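Local coordinates for protein chromosome-partitioning ATPase Soj (Thermus thermophilus, PDB 1WCV) that hydrolyses ATP, binds double-stranded DNA cooperatively in an ATP-dependent way to form nucleoprotein filaments, and is probably involved in chromosome partitioning, at residues 9-17 / 144-154; 171-180 / 197-208. All coordinates share one frame; numbering follows the deposited sequence.

Interaction 1: residues 9-17 / 144-154; sequences IALANQKGG and EYYALEGVAGL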
loop_
_atom_site.group_PDB
_atom_site.type_symbol
_atom_site.label_atom_id
_atom_site.label_comp_id
_atom_site.label_asym_id
_atom_site.label_seq_id
_atom_site.Cartn_x
_atom_site.Cartn_y
_atom_site.Cartn_z
ATOM N N ILE A 9 -13.389 14.137 -8.198
ATOM C CA ILE A 9 -13.433 12.780 -7.686
ATOM C C ILE A 9 -14.622 12.594 -6.755
ATOM O O ILE A 9 -14.778 13.311 -5.763
ATOM C CB ILE A 9 -12.126 12.454 -6.914
ATOM C CG1 ILE A 9 -10.923 12.611 -7.849
ATOM C CG2 ILE A 9 -12.183 11.046 -6.350
ATOM C CD1 ILE A 9 -9.573 12.548 -7.140
ATOM N N ALA A 10 -15.469 11.627 -7.084
ATOM C CA ALA A 10 -16.626 11.343 -6.263
ATOM C C ALA A 10 -16.263 10.212 -5.313
ATOM O O ALA A 10 -15.589 9.260 -5.708
ATOM C CB ALA A 10 -17.809 10.919 -7.141
ATOM N N LEU A 11 -16.679 10.352 -4.060
ATOM C CA LEU A 11 -16.472 9.322 -3.047
ATOM C C LEU A 11 -17.865 8.712 -2.933
ATOM O O LEU A 11 -18.804 9.391 -2.505
ATOM C CB LEU A 11 -16.064 9.936 -1.706
ATOM C CG LEU A 11 -14.680 10.584 -1.542
ATOM C CD1 LEU A 11 -13.600 9.558 -1.783
ATOM C CD2 LEU A 11 -14.535 11.761 -2.492
ATOM N N ALA A 12 -18.012 7.453 -3.336
ATOM C CA ALA A 12 -19.324 6.819 -3.291
ATOM C C ALA A 12 -19.273 5.315 -3.098
ATOM O O ALA A 12 -18.345 4.650 -3.541
ATOM C CB ALA A 12 -20.083 7.130 -4.573
ATOM N N ASN A 13 -20.277 4.793 -2.404
ATOM C CA ASN A 13 -20.412 3.357 -2.221
ATOM C C ASN A 13 -21.905 3.104 -2.109
ATOM O O ASN A 13 -22.702 4.040 -2.089
ATOM C CB ASN A 13 -19.660 2.845 -0.983
ATOM C CG ASN A 13 -20.085 3.533 0.283
ATOM O OD1 ASN A 13 -21.179 4.080 0.363
ATOM N ND2 ASN A 13 -19.228 3.500 1.286
ATOM N N GLN A 14 -22.285 1.840 -2.038
ATOM C CA GLN A 14 -23.691 1.481 -1.975
ATOM C C GLN A 14 -24.373 1.790 -0.642
ATOM O O GLN A 14 -25.450 2.396 -0.616
ATOM C CB GLN A 14 -23.826 -0.006 -2.292
ATOM C CG GLN A 14 -25.139 -0.417 -2.897
ATOM C CD GLN A 14 -25.162 -1.898 -3.208
ATOM O OE1 GLN A 14 -25.082 -2.725 -2.307
ATOM N NE2 GLN A 14 -25.258 -2.237 -4.481
ATOM N N LYS A 15 -23.743 1.400 0.462
ATOM C CA LYS A 15 -24.341 1.598 1.780
ATOM C C LYS A 15 -23.823 2.761 2.624
ATOM O O LYS A 15 -24.262 2.947 3.760
ATOM C CB LYS A 15 -24.222 0.304 2.587
ATOM C CG LYS A 15 -24.873 -0.893 1.906
ATOM C CD LYS A 15 -24.778 -2.148 2.758
ATOM C CE LYS A 15 -23.337 -2.542 3.006
ATOM N NZ LYS A 15 -23.253 -3.773 3.839
ATOM N N GLY A 16 -22.905 3.544 2.075
ATOM C CA GLY A 16 -22.368 4.665 2.823
ATOM C C GLY A 16 -21.523 4.193 3.987
ATOM O O GLY A 16 -20.788 3.214 3.875
ATOM N N GLY A 17 -21.622 4.889 5.113
ATOM C CA GLY A 17 -20.847 4.501 6.273
ATOM C C GLY A 17 -19.832 5.551 6.677
ATOM O O GLY A 17 -19.570 6.498 5.937
ATOM N N GLU A 144 -15.673 -6.282 4.857
ATOM C CA GLU A 144 -16.710 -7.254 5.202
ATOM C C GLU A 144 -17.075 -7.974 3.915
ATOM O O GLU A 144 -16.975 -7.395 2.834
ATOM C CB GLU A 144 -17.948 -6.542 5.748
ATOM C CG GLU A 144 -17.718 -5.729 7.007
ATOM C CD GLU A 144 -18.946 -4.922 7.397
ATOM O OE1 GLU A 144 -18.940 -4.311 8.487
ATOM O OE2 GLU A 144 -19.918 -4.896 6.611
ATOM N N TYR A 145 -17.516 -9.222 4.016
ATOM C CA TYR A 145 -17.856 -9.980 2.818
ATOM C C TYR A 145 -18.904 -9.343 1.904
ATOM O O TYR A 145 -18.883 -9.570 0.693
ATOM C CB TYR A 145 -18.287 -11.408 3.176
ATOM C CG TYR A 145 -17.254 -12.433 2.772
ATOM C CD1 TYR A 145 -16.112 -12.649 3.550
ATOM C CD2 TYR A 145 -17.375 -13.137 1.571
ATOM C CE1 TYR A 145 -15.114 -13.536 3.138
ATOM C CE2 TYR A 145 -16.381 -14.026 1.150
ATOM C CZ TYR A 145 -15.254 -14.218 1.938
ATOM O OH TYR A 145 -14.267 -15.083 1.524
ATOM N N TYR A 146 -19.810 -8.543 2.460
ATOM C CA TYR A 146 -20.819 -7.927 1.608
ATOM C C TYR A 146 -20.188 -6.991 0.587
ATOM O O TYR A 146 -20.773 -6.723 -0.462
ATOM C CB TYR A 146 -21.854 -7.140 2.419
ATOM C CG TYR A 146 -22.873 -6.496 1.507
ATOM C CD1 TYR A 146 -22.658 -5.220 0.980
ATOM C CD2 TYR A 146 -23.976 -7.218 1.049
ATOM C CE1 TYR A 146 -23.506 -4.688 0.008
ATOM C CE2 TYR A 146 -24.827 -6.696 0.079
ATOM C CZ TYR A 146 -24.582 -5.432 -0.441
ATOM O OH TYR A 146 -25.385 -4.933 -1.443
ATOM N N ALA A 147 -18.990 -6.501 0.884
ATOM C CA ALA A 147 -18.331 -5.569 -0.023
ATOM C C ALA A 147 -18.157 -6.144 -1.417
ATOM O O ALA A 147 -18.129 -5.399 -2.396
ATOM C CB ALA A 147 -16.973 -5.141 0.550
ATOM N N LEU A 148 -18.037 -7.464 -1.516
ATOM C CA LEU A 148 -17.871 -8.102 -2.816
ATOM C C LEU A 148 -19.050 -7.787 -3.728
ATOM O O LEU A 148 -18.854 -7.370 -4.868
ATOM C CB LEU A 148 -17.732 -9.621 -2.660
ATOM C CG LEU A 148 -16.414 -10.127 -2.070
ATOM C CD1 LEU A 148 -16.537 -11.608 -1.759
ATOM C CD2 LEU A 148 -15.272 -9.871 -3.049
ATOM N N GLU A 149 -20.270 -7.986 -3.229
ATOM C CA GLU A 149 -21.457 -7.697 -4.029
ATOM C C GLU A 149 -21.758 -6.198 -4.059
ATOM O O GLU A 149 -22.231 -5.677 -5.068
ATOM C CB GLU A 149 -22.673 -8.467 -3.500
ATOM C CG GLU A 149 -22.851 -8.439 -1.994
ATOM C CD GLU A 149 -22.288 -9.672 -1.302
ATOM O OE1 GLU A 149 -21.046 -9.818 -1.235
ATOM O OE2 GLU A 149 -23.098 -10.501 -0.825
ATOM N N GLY A 150 -21.476 -5.507 -2.958
ATOM C CA GLY A 150 -21.715 -4.073 -2.901
ATOM C C GLY A 150 -20.892 -3.339 -3.944
ATOM O O GLY A 150 -21.383 -2.438 -4.626
ATOM N N VAL A 151 -19.627 -3.718 -4.061
ATOM C CA VAL A 151 -18.760 -3.090 -5.044
ATOM C C VAL A 151 -19.220 -3.457 -6.451
ATOM O O VAL A 151 -19.291 -2.599 -7.323
ATOM C CB VAL A 151 -17.288 -3.521 -4.854
ATOM C CG1 VAL A 151 -16.454 -3.075 -6.047
ATOM C CG2 VAL A 151 -16.741 -2.902 -3.581
ATOM N N ALA A 152 -19.540 -4.729 -6.672
ATOM C CA ALA A 152 -19.984 -5.160 -7.995
ATOM C C ALA A 152 -21.179 -4.324 -8.451
ATOM O O ALA A 152 -21.264 -3.920 -9.613
ATOM C CB ALA A 152 -20.355 -6.645 -7.967
ATOM N N GLY A 153 -22.097 -4.064 -7.530
ATOM C CA GLY A 153 -23.266 -3.275 -7.875
ATOM C C GLY A 153 -22.873 -1.866 -8.273
ATOM O O GLY A 153 -23.310 -1.351 -9.307
ATOM N N LEU A 154 -22.040 -1.230 -7.457
ATOM C CA LEU A 154 -21.623 0.128 -7.768
ATOM C C LEU A 154 -20.863 0.217 -9.093
ATOM O O LEU A 154 -21.043 1.174 -9.856
ATOM C CB LEU A 154 -20.777 0.697 -6.631
ATOM C CG LEU A 154 -20.414 2.180 -6.779
ATOM C CD1 LEU A 154 -21.653 2.985 -7.159
ATOM C CD2 LEU A 154 -19.827 2.693 -5.482
HETATM O O HOH W 1 -20.232 -0.174 -3.019
HETATM O O HOH W 2 -25.265 -4.786 -5.302
#
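Gln14 and Gly150 bring the two backbones nearest, their CA atoms 6.0 Å apart, where the loop leaving strand 8-11 passes the first turns of helix 146-164. Gln14 swings its CG opposite its backbone N (chi1 -153°) and stays extended, which sends the amide to the hydroxyl of Tyr146. Tyr146 OH donates to Gln14 OE1 at 2.4 Å; that is very short, so the exact length is doubtful. OE1 arrives at the ring edge, near its plane, while the amide and ring planes are turned 51° apart. The other end of the amide is bridged by water: NE2 donates to a water that in turn donates to Glu149 O. A second water accepts from Gln14 N and donates weakly to Gly150 O. Glycines make this approach possible, because a CB on Gly153 would run into Gln14 NE2 and one on Gly150 would strike the Tyr146 ring.

The loop is the start of the deviant Walker A P-loop of ParA ATPases, and Lys15 is its signature lysine and a residue that binds ATP in this protein. Lys15 bends at chi3 and lies obliquely against Tyr146, with CE 3.4 Å and NZ 3.3 Å from ring atom CD1. Glu149 CG sits over one face of the same ring, toward its rim. Lys15 NZ is also 4.5 Å from Glu144 OE2, too far for a salt bridge.

Just past the strand end, Leu154 CD2 packs against Ala12 O at 3.1 Å and Asn13 CA at 3.4 Å. This methyl rests on a buried carbonyl oxygen that has no hydrogen-bond partner in the model. Asn13 turns its amide away from the helix, ND2 donating to Pro140 O.

Interaction 2: residues 171-180 / 197-208; sequences LLGILVTMYD and FGEKVFWTVIPR
Phe202 sets its CG opposite its own carbonyl carbon (chi1 -75°), which brings CE2 to 3.5 Å from Gly173 CA, and Ile174, with CG1 likewise opposite its carbonyl carbon (chi1 -64°), delivers CD1 to Phe197 CG at 3.8 Å. A side chain on Gly173 would collide with the Phe202 ring. Phe202 CD2 packs on Leu175 CB, and Arg245 of helix 230-246 makes a cation-pi contact with the ring. Replacing Phe202 by an alanine would probably open a gap beside Gly173 and Leu175 and leave Arg245 without its cation-pi partner.

The loop runs parallel to the edge of an outermost strand of the P-loop NTPase sheet and is bridged to 171-180 twice, Ile174 with Val201 and Tyr179 with Pro207, which binds ATP and ADP; the register shifts by one between them. Ile174 N donates to Lys200 O and Ile174 O accepts from Phe202 N. A water then bridges Val176 N to the carbonyls of Phe202 and Thr204, before pairing resumes with Ile206 N to Val176 O. Tyr179 N donates to Ile206 O and Tyr179 O accepts from Arg208 N. Val205 CG1 rests against Val176 CG1 and Tyr179 CB.

Tyr179 OH is held by His233 of the second subunit. Strand 136-142 pairs with the other edge of strand 170-177; Leu171 and Lys200 pack on Leu155 of helix 146-164, while Leu175 and Ile206 meet helix 230-246.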
loop_
_atom_site.group_PDB
_atom_site.type_symbol
_atom_site.label_atom_id
_atom_site.label_comp_id
_atom_site.label_asym_id
_atom_site.label_seq_id
_atom_site.Cartn_x
_atom_site.Cartn_y
_atom_site.Cartn_z
ATOM N N LEU A 171 -13.459 4.582 -12.756
ATOM C CA LEU A 171 -13.163 4.183 -11.396
ATOM C C LEU A 171 -11.701 4.521 -11.117
ATOM O O LEU A 171 -10.831 4.120 -11.877
ATOM C CB LEU A 171 -13.358 2.682 -11.261
ATOM C CG LEU A 171 -12.924 2.044 -9.948
ATOM C CD1 LEU A 171 -13.859 2.501 -8.831
ATOM C CD2 LEU A 171 -12.949 0.522 -10.122
ATOM N N LEU A 172 -11.431 5.279 -10.053
ATOM C CA LEU A 172 -10.048 5.574 -9.709
ATOM C C LEU A 172 -9.571 4.379 -8.892
ATOM O O LEU A 172 -8.482 3.844 -9.120
ATOM C CB LEU A 172 -9.934 6.861 -8.884
ATOM C CG LEU A 172 -9.691 8.174 -9.635
ATOM C CD1 LEU A 172 -9.436 9.293 -8.624
ATOM C CD2 LEU A 172 -8.495 8.033 -10.565
ATOM N N GLY A 173 -10.395 3.950 -7.940
ATOM C CA GLY A 173 -10.025 2.796 -7.143
ATOM C C GLY A 173 -10.984 2.441 -6.029
ATOM O O GLY A 173 -11.804 3.260 -5.620
ATOM N N ILE A 174 -10.888 1.198 -5.565
ATOM C CA ILE A 174 -11.690 0.704 -4.460
ATOM C C ILE A 174 -10.776 0.802 -3.241
ATOM O O ILE A 174 -9.633 0.348 -3.282
ATOM C CB ILE A 174 -12.081 -0.755 -4.681
ATOM C CG1 ILE A 174 -12.982 -0.863 -5.918
ATOM C CG2 ILE A 174 -12.793 -1.299 -3.433
ATOM C CD1 ILE A 174 -13.062 -2.258 -6.478
ATOM N N LEU A 175 -11.279 1.407 -2.168
ATOM C CA LEU A 175 -10.498 1.582 -0.945
ATOM C C LEU A 175 -11.037 0.781 0.225
ATOM O O LEU A 175 -12.187 0.939 0.612
ATOM C CB LEU A 175 -10.476 3.058 -0.535
ATOM C CG LEU A 175 -9.770 3.403 0.789
ATOM C CD1 LEU A 175 -8.271 3.103 0.693
ATOM C CD2 LEU A 175 -9.990 4.891 1.097
ATOM N N VAL A 176 -10.196 -0.076 0.794
ATOM C CA VAL A 176 -10.606 -0.858 1.954
ATOM C C VAL A 176 -10.405 0.023 3.190
ATOM O O VAL A 176 -9.304 0.534 3.426
ATOM C CB VAL A 176 -9.760 -2.136 2.100
ATOM C CG1 VAL A 176 -10.201 -2.917 3.327
ATOM C CG2 VAL A 176 -9.908 -3.003 0.842
ATOM N N THR A 177 -11.479 0.234 3.948
ATOM C CA THR A 177 -11.412 1.047 5.158
ATOM C C THR A 177 -11.865 0.203 6.339
ATOM O O THR A 177 -12.365 -0.915 6.171
ATOM C CB THR A 177 -12.347 2.292 5.072
ATOM O OG1 THR A 177 -13.714 1.864 5.056
ATOM C CG2 THR A 177 -12.060 3.093 3.806
ATOM N N MET A 178 -11.671 0.741 7.540
ATOM C CA MET A 178 -12.071 0.060 8.764
ATOM C C MET A 178 -11.549 -1.368 8.866
ATOM O O MET A 178 -12.204 -2.260 9.410
ATOM C CB MET A 178 -13.596 0.101 8.880
ATOM C CG MET A 178 -14.117 1.532 8.789
ATOM S SD MET A 178 -15.864 1.724 9.092
ATOM C CE MET A 178 -15.868 1.842 10.882
ATOM N N TYR A 179 -10.347 -1.575 8.342
ATOM C CA TYR A 179 -9.709 -2.884 8.390
ATOM C C TYR A 179 -9.474 -3.228 9.867
ATOM O O TYR A 179 -8.673 -2.574 10.535
ATOM C CB TYR A 179 -8.374 -2.802 7.636
ATOM C CG TYR A 179 -7.572 -4.085 7.571
ATOM C CD1 TYR A 179 -7.699 -4.966 6.496
ATOM C CD2 TYR A 179 -6.649 -4.395 8.571
ATOM C CE1 TYR A 179 -6.907 -6.133 6.419
ATOM C CE2 TYR A 179 -5.865 -5.541 8.505
ATOM C CZ TYR A 179 -5.994 -6.405 7.427
ATOM O OH TYR A 179 -5.188 -7.522 7.364
ATOM N N ASP A 180 -10.163 -4.253 10.366
ATOM C CA ASP A 180 -10.033 -4.666 11.772
ATOM C C ASP A 180 -8.790 -5.519 11.990
ATOM O O ASP A 180 -8.822 -6.737 11.819
ATOM C CB ASP A 180 -11.276 -5.452 12.208
ATOM C CG ASP A 180 -11.299 -5.734 13.708
ATOM O OD1 ASP A 180 -10.334 -5.364 14.399
ATOM O OD2 ASP A 180 -12.290 -6.322 14.195
ATOM N N PHE A 197 -11.321 -8.081 -7.776
ATOM C CA PHE A 197 -11.223 -6.792 -8.460
ATOM C C PHE A 197 -9.810 -6.382 -8.879
ATOM O O PHE A 197 -9.617 -5.376 -9.562
ATOM C CB PHE A 197 -11.872 -5.714 -7.587
ATOM C CG PHE A 197 -13.343 -5.941 -7.364
ATOM C CD1 PHE A 197 -14.235 -5.837 -8.426
ATOM C CD2 PHE A 197 -13.831 -6.306 -6.114
ATOM C CE1 PHE A 197 -15.587 -6.098 -8.251
ATOM C CE2 PHE A 197 -15.192 -6.569 -5.928
ATOM C CZ PHE A 197 -16.067 -6.465 -6.997
ATOM N N GLY A 198 -8.829 -7.179 -8.475
ATOM C CA GLY A 198 -7.448 -6.923 -8.846
ATOM C C GLY A 198 -6.851 -5.550 -8.590
ATOM O O GLY A 198 -6.961 -5.004 -7.496
ATOM N N GLU A 199 -6.216 -4.999 -9.623
ATOM C CA GLU A 199 -5.545 -3.704 -9.546
ATOM C C GLU A 199 -6.462 -2.543 -9.187
ATOM O O GLU A 199 -5.992 -1.468 -8.823
ATOM C CB GLU A 199 -4.831 -3.407 -10.874
ATOM C CG GLU A 199 -5.772 -3.285 -12.068
ATOM C CD GLU A 199 -5.039 -3.046 -13.378
ATOM O OE1 GLU A 199 -4.281 -3.942 -13.812
ATOM O OE2 GLU A 199 -5.223 -1.963 -13.978
ATOM N N LYS A 200 -7.767 -2.755 -9.300
ATOM C CA LYS A 200 -8.716 -1.705 -8.970
ATOM C C LYS A 200 -8.683 -1.353 -7.488
ATOM O O LYS A 200 -9.067 -0.254 -7.098
ATOM C CB LYS A 200 -10.129 -2.130 -9.370
ATOM C CG LYS A 200 -10.299 -2.328 -10.868
ATOM C CD LYS A 200 -11.716 -2.717 -11.222
ATOM C CE LYS A 200 -12.065 -4.091 -10.691
ATOM N NZ LYS A 200 -13.427 -4.508 -11.116
ATOM N N VAL A 201 -8.195 -2.271 -6.663
ATOM C CA VAL A 201 -8.150 -2.025 -5.224
ATOM C C VAL A 201 -6.855 -1.328 -4.848
ATOM O O VAL A 201 -5.770 -1.801 -5.205
ATOM C CB VAL A 201 -8.240 -3.354 -4.439
ATOM C CG1 VAL A 201 -8.340 -3.074 -2.930
ATOM C CG2 VAL A 201 -9.443 -4.169 -4.934
ATOM N N PHE A 202 -6.967 -0.193 -4.158
ATOM C CA PHE A 202 -5.785 0.540 -3.720
ATOM C C PHE A 202 -4.968 -0.364 -2.806
ATOM O O PHE A 202 -5.527 -1.161 -2.060
ATOM C CB PHE A 202 -6.177 1.777 -2.917
ATOM C CG PHE A 202 -6.698 2.914 -3.745
ATOM C CD1 PHE A 202 -5.827 3.675 -4.528
ATOM C CD2 PHE A 202 -8.051 3.262 -3.708
ATOM C CE1 PHE A 202 -6.287 4.764 -5.252
ATOM C CE2 PHE A 202 -8.525 4.358 -4.435
ATOM C CZ PHE A 202 -7.643 5.111 -5.208
ATOM N N TRP A 203 -3.646 -0.224 -2.865
ATOM C CA TRP A 203 -2.766 -0.995 -2.004
ATOM C C TRP A 203 -2.799 -0.433 -0.587
ATOM O O TRP A 203 -2.633 -1.166 0.379
ATOM C CB TRP A 203 -1.337 -0.977 -2.551
ATOM C CG TRP A 203 -1.180 -1.935 -3.676
ATOM C CD1 TRP A 203 -1.024 -1.633 -4.999
ATOM C CD2 TRP A 203 -1.277 -3.362 -3.598
ATOM N NE1 TRP A 203 -1.026 -2.784 -5.749
ATOM C CE2 TRP A 203 -1.182 -3.859 -4.917
ATOM C CE3 TRP A 203 -1.441 -4.267 -2.543
ATOM C CZ2 TRP A 203 -1.249 -5.225 -5.208
ATOM C CZ3 TRP A 203 -1.507 -5.624 -2.833
ATOM C CH2 TRP A 203 -1.412 -6.086 -4.158
ATOM N N THR A 204 -3.010 0.875 -0.466
ATOM C CA THR A 204 -3.092 1.488 0.853
ATOM C C THR A 204 -4.444 1.099 1.444
ATOM O O THR A 204 -5.480 1.227 0.794
ATOM C CB THR A 204 -3.019 3.025 0.770
ATOM O OG1 THR A 204 -1.819 3.408 0.091
ATOM C CG2 THR A 204 -3.038 3.640 2.171
ATOM N N VAL A 205 -4.422 0.622 2.678
ATOM C CA VAL A 205 -5.628 0.209 3.366
ATOM C C VAL A 205 -5.727 1.048 4.627
ATOM O O VAL A 205 -4.713 1.259 5.295
ATOM C CB VAL A 205 -5.528 -1.291 3.730
ATOM C CG1 VAL A 205 -6.652 -1.702 4.687
ATOM C CG2 VAL A 205 -5.599 -2.123 2.468
ATOM N N ILE A 206 -6.928 1.537 4.946
ATOM C CA ILE A 206 -7.122 2.349 6.148
ATOM C C ILE A 206 -7.504 1.431 7.311
ATOM O O ILE A 206 -8.505 0.713 7.258
ATOM C CB ILE A 206 -8.233 3.414 5.954
ATOM C CG1 ILE A 206 -8.041 4.141 4.615
ATOM C CG2 ILE A 206 -8.173 4.431 7.099
ATOM C CD1 ILE A 206 -6.692 4.839 4.474
ATOM N N PRO A 207 -6.713 1.451 8.389
ATOM C CA PRO A 207 -6.992 0.597 9.544
ATOM C C PRO A 207 -8.078 1.121 10.466
ATOM O O PRO A 207 -8.326 2.323 10.540
ATOM C CB PRO A 207 -5.656 0.571 10.264
ATOM C CG PRO A 207 -5.236 2.012 10.135
ATOM C CD PRO A 207 -5.553 2.326 8.658
ATOM N N ARG A 208 -8.716 0.204 11.178
ATOM C CA ARG A 208 -9.712 0.611 12.154
ATOM C C ARG A 208 -8.801 1.150 13.255
ATOM O O ARG A 208 -7.813 0.508 13.607
ATOM C CB ARG A 208 -10.489 -0.604 12.656
ATOM C CG ARG A 208 -11.782 -0.260 13.374
ATOM C CD ARG A 208 -12.532 -1.515 13.793
ATOM N NE ARG A 208 -13.915 -1.217 14.158
ATOM C CZ ARG A 208 -14.837 -0.800 13.294
ATOM N NH1 ARG A 208 -14.522 -0.637 12.017
ATOM N NH2 ARG A 208 -16.071 -0.541 13.705
HETATM O O HOH W 3 -7.497 -0.384 -0.201
HETATM O O HOH W 4 -10.657 3.164 8.935
HETATM O O HOH W 5 -6.830 -2.050 13.253
#

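Overall arrangement
Interaction 2 is the more buried, joining 171-180, on an outermost strand of the sheet, to the loop before helix 210-218 through backbone bonds and apolar side chains. Interaction 1 is smaller and partly buried, with polar ends, a lysine and bridging waters where the P-loop comes up to helix 146-164. That helix and strand 170-177 are consecutive in the chain, and the two contacts meet through Val151, whose CG1 is 3.5 Å from both Ile174 CD1 and Phe197 CZ. Nucleotide-binding residues lie in both: Lys15 within the contact of interaction 1, followed by Gly16 and Gly17, and Pro207 in interaction 2. The second subunit touches interaction 2 and not interaction 1.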